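Abietadiene synthase, chloroplastic (PDB 3S9V) is a mainly helical chloroplast enzyme of the terpene synthase family from Abies grandis, carrying a family metal-binding domain. Local coordinates at residues Thr242-Lys245 against Lys246-Asp249; Glu633-Ser636 against Val637-Ala640. All blocks are in the same frame, centred on the assembly; numbering follows the deposited sequence.

Interaction 1 of 2, residues Thr242-Lys245 against Lys246-Asp249; sequences TGNK and KCLD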
loop_
_atom_site.group_PDB
_atom_site.type_symbol
_atom_site.label_atom_id
_atom_site.label_comp_id
_atom_site.label_asym_id
_atom_site.label_seq_id
_atom_site.Cartn_x
_atom_site.Cartn_y
_atom_site.Cartn_z
ATOM N N THR A 242 7.070 42.608 3.348
ATOM C CA THR A 242 7.919 42.973 2.208
ATOM C C THR A 242 7.198 43.512 0.971
ATOM O O THR A 242 7.840 44.029 0.060
ATOM C CB THR A 242 8.753 41.763 1.719
ATOM O OG1 THR A 242 7.882 40.818 1.088
ATOM C CG2 THR A 242 9.461 41.079 2.879
ATOM N N GLY A 243 5.882 43.374 0.916
ATOM C CA GLY A 243 5.161 43.853 -0.250
ATOM C C GLY A 243 5.467 43.035 -1.497
ATOM O O GLY A 243 5.091 43.418 -2.599
ATOM N N ASN A 244 6.152 41.906 -1.326
ATOM C CA ASN A 244 6.505 41.042 -2.450
ATOM C C ASN A 244 5.251 40.608 -3.220
ATOM O O ASN A 244 4.361 39.958 -2.672
ATOM C CB ASN A 244 7.287 39.823 -1.942
ATOM C CG ASN A 244 7.617 38.838 -3.048
ATOM O OD1 ASN A 244 6.790 38.006 -3.415
ATOM N ND2 ASN A 244 8.824 38.936 -3.595
ATOM N N LYS A 245 5.202 40.958 -4.501
ATOM C CA LYS A 245 4.051 40.661 -5.348
ATOM C C LYS A 245 3.739 39.195 -5.650
ATOM O O LYS A 245 2.568 38.833 -5.769
ATOM C CB LYS A 245 4.169 41.467 -6.647
ATOM C CG LYS A 245 4.167 42.980 -6.386
ATOM C CD LYS A 245 4.753 43.786 -7.537
ATOM C CE LYS A 245 4.818 45.270 -7.185
ATOM N NZ LYS A 245 5.514 46.077 -8.228
ATOM N N LYS A 246 4.752 38.345 -5.784
ATOM C CA LYS A 246 4.466 36.941 -6.048
ATOM C C LYS A 246 3.650 36.354 -4.892
ATOM O O LYS A 246 2.807 35.482 -5.105
ATOM C CB LYS A 246 5.753 36.144 -6.277
ATOM C CG LYS A 246 6.422 36.478 -7.604
ATOM C CD LYS A 246 7.278 35.331 -8.115
ATOM C CE LYS A 246 6.422 34.113 -8.436
ATOM N NZ LYS A 246 7.229 32.991 -8.983
ATOM N N CYS A 247 3.886 36.840 -3.677
ATOM C CA CYS A 247 3.118 36.373 -2.527
ATOM C C CYS A 247 1.638 36.620 -2.835
ATOM O O CYS A 247 0.784 35.753 -2.624
ATOM C CB CYS A 247 3.492 37.150 -1.259
ATOM S SG CYS A 247 5.112 36.785 -0.549
ATOM N N LEU A 248 1.346 37.813 -3.346
ATOM C CA LEU A 248 -0.023 38.178 -3.677
ATOM C C LEU A 248 -0.581 37.282 -4.783
ATOM O O LEU A 248 -1.749 36.894 -4.738
ATOM C CB LEU A 248 -0.089 39.644 -4.108
ATOM C CG LEU A 248 -1.423 40.339 -3.825
ATOM C CD1 LEU A 248 -1.656 40.388 -2.317
ATOM C CD2 LEU A 248 -1.407 41.749 -4.408
ATOM N N ASP A 249 0.250 36.946 -5.767
ATOM C CA ASP A 249 -0.195 36.077 -6.851
ATOM C C ASP A 249 -0.618 34.714 -6.297
ATOM O O ASP A 249 -1.593 34.124 -6.773
ATOM C CB ASP A 249 0.913 35.876 -7.888
ATOM C CG ASP A 249 1.338 37.172 -8.550
ATOM O OD1 ASP A 249 0.487 38.073 -8.701
ATOM O OD2 ASP A 249 2.521 37.284 -8.932
#

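Interaction 2 of 2, residues Glu633-Ser636 against Val637-Ala640; sequences ENAS and VSIA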
loop_
_atom_site.group_PDB
_atom_site.type_symbol
_atom_site.label_atom_id
_atom_site.label_comp_id
_atom_site.label_asym_id
_atom_site.label_seq_id
_atom_site.Cartn_x
_atom_site.Cartn_y
_atom_site.Cartn_z
ATOM N N GLU A 633 17.566 -27.286 -10.252
ATOM C CA GLU A 633 17.048 -27.249 -11.618
ATOM C C GLU A 633 15.829 -28.160 -11.803
ATOM O O GLU A 633 14.847 -27.757 -12.422
ATOM C CB GLU A 633 18.136 -27.622 -12.627
ATOM C CG GLU A 633 19.197 -26.537 -12.798
ATOM C CD GLU A 633 18.602 -25.148 -13.052
ATOM O OE1 GLU A 633 17.752 -25.012 -13.959
ATOM O OE2 GLU A 633 18.995 -24.192 -12.346
ATOM N N ASN A 634 15.886 -29.380 -11.269
ATOM C CA ASN A 634 14.758 -30.310 -11.374
ATOM C C ASN A 634 13.641 -29.953 -10.377
ATOM O O ASN A 634 12.453 -30.000 -10.709
ATOM C CB ASN A 634 15.217 -31.741 -11.099
ATOM C CG ASN A 634 14.110 -32.754 -11.318
ATOM O OD1 ASN A 634 13.687 -32.995 -12.446
ATOM N ND2 ASN A 634 13.627 -33.346 -10.240
ATOM N N ALA A 635 14.038 -29.590 -9.158
ATOM C CA ALA A 635 13.098 -29.244 -8.098
ATOM C C ALA A 635 12.288 -27.976 -8.395
ATOM O O ALA A 635 11.153 -27.833 -7.933
ATOM C CB ALA A 635 13.853 -29.111 -6.766
ATOM N N SER A 636 12.863 -27.064 -9.171
ATOM C CA SER A 636 12.177 -25.827 -9.537
ATOM C C SER A 636 10.971 -26.184 -10.390
ATOM O O SER A 636 10.013 -25.416 -10.481
ATOM C CB SER A 636 13.098 -24.902 -10.349
ATOM O OG SER A 636 14.207 -24.488 -9.578
ATOM N N VAL A 637 11.041 -27.350 -11.027
ATOM C CA VAL A 637 9.961 -27.839 -11.871
ATOM C C VAL A 637 9.046 -28.814 -11.123
ATOM O O VAL A 637 7.824 -28.759 -11.261
ATOM C CB VAL A 637 10.518 -28.538 -13.134
ATOM C CG1 VAL A 637 9.392 -29.156 -13.915
ATOM C CG2 VAL A 637 11.264 -27.530 -14.000
ATOM N N SER A 638 9.634 -29.695 -10.320
ATOM C CA SER A 638 8.839 -30.668 -9.574
ATOM C C SER A 638 7.861 -29.990 -8.619
ATOM O O SER A 638 6.835 -30.569 -8.283
ATOM C CB SER A 638 9.739 -31.619 -8.778
ATOM O OG SER A 638 10.272 -30.965 -7.645
ATOM N N ILE A 639 8.178 -28.772 -8.182
ATOM C CA ILE A 639 7.297 -28.046 -7.270
ATOM C C ILE A 639 5.938 -27.799 -7.947
ATOM O O ILE A 639 4.962 -27.446 -7.299
ATOM C CB ILE A 639 7.970 -26.708 -6.782
ATOM C CG1 ILE A 639 7.197 -26.139 -5.595
ATOM C CG2 ILE A 639 8.086 -25.705 -7.923
ATOM C CD1 ILE A 639 7.144 -27.082 -4.387
ATOM N N ALA A 640 5.908 -27.993 -9.264
ATOM C CA ALA A 640 4.707 -27.894 -10.099
ATOM C C ALA A 640 3.960 -26.578 -10.298
ATOM O O ALA A 640 2.862 -26.584 -10.854
ATOM C CB ALA A 640 3.711 -28.972 -9.672
#

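Interaction 1 of 2, residues Thr242-Lys245 against Lys246-Asp249
OD1 of N244 is gripped from two quarters: the backbone N of C247 gives it a hydrogen bond of 3.1 Å, and NE2 of Q222, in a nearby loop, gives it another. The first is an N-cap, with N244 standing just ahead of helix 245-258 and its side-chain carbonyl taking up an N-H of the first turn. That N-H meets OD1 in the plane of the amide group, at a C=O...N angle of 154°. The torsions explain the reach: CG lies anti to the backbone N (chi1 177°), which swings the amide forward over the start of the helix. The same C247 N also makes a weak bond of 3.3 Å to the main-chain O of N244. SG of C247 lies alongside the CB-CG-OD1 side of the amide, 4.0 Å from CB of N244; F228, V238 and F239 are among the residues that surround this buried sulfur.

On the other side of N244 the turn is fastened by T242. Its OG1 accepts from N244 N at 3.2 Å, an ST turn, and is also bonded to V238 O, one turn back in helix 232-242. G243 between them has positive phi (68°), which lets the chain leave one helix and enter the next within two residues.

Regular helix bonding is established with D249 N to K245 O, 3.0 Å long. Over that carbonyl leans the D249 carboxylate, with OD2 3.5 Å from K245 O. K246 turns outward, and its NZ is bonded to K224 O. The two bonds to OD1 fix the rotation of the N244 amide and join the start of helix 245-258 to the Q222 loop, while K245 and K246 at this positive helix end probably offset any gain from D249.

Interaction 2 of 2, residues Glu633-Ser636 against Val637-Ala640
V637 and S638 both reach back to one carbonyl, that of N634, in the last turn of helix 628-638, part of the metal-binding domain of the terpene synthase family. Among the backbone bonds, S638 N lies in the plane of this carbonyl at 2.9 Å, a regular i to i+4 link. V637 N approaches the same oxygen at 3.0 Å, but from 58° above the plane, a second bond of the i to i+3 kind. I639 N continues the series to A635 O, although the position of that oxygen is less certain. A640 then leaves helical geometry with positive phi, immediately before helix 641-648.

The polar side chains find their partners chiefly on neighbouring turns and helices. N634 ND2 donates to A612 O and S638 OG is bonded to E616 OE2, both on helix 599-621, so one neighbour satisfies two buried polar groups. A chi1 of 75° turns that OG back over the preceding turn, where it also comes within 3.3 Å of A635 O. S636 OG instead folds back onto its own helix and bonds I632 O.

Side-chain carbons pack against backbone carbonyls. CB of V637 sits 3.4 Å from N634 O, and its CG2 lies 3.9 Å from E633 O. I639 meets R679 and N682 of helix 669-693; with CG1 anti to the backbone N (chi1 -167°), its CG2 is turned back and lies 3.2 Å from S636 O.

Overall arrangement
Both contacts are local, each joining adjacent quartets of one continuous stretch, so neither closes a long loop and they do not nest or cross. From the N terminus the chain first meets interaction 1, at the short turn linking helix 232-242 to helix 245-258 on the surface of the terpene synthase N-terminal family region. Nearly four hundred residues later comes interaction 2, where helix 628-638 gives way to helix 641-648 within the metal-binding family region, against helices 599-621 and 669-693. The centres of interactions 1 and 2 are about 69 Å apart, on opposite sides of the chain's centre. Interaction 1 spans the exit from one helix and the entry to the next, interaction 2 a last helical turn and the step onward.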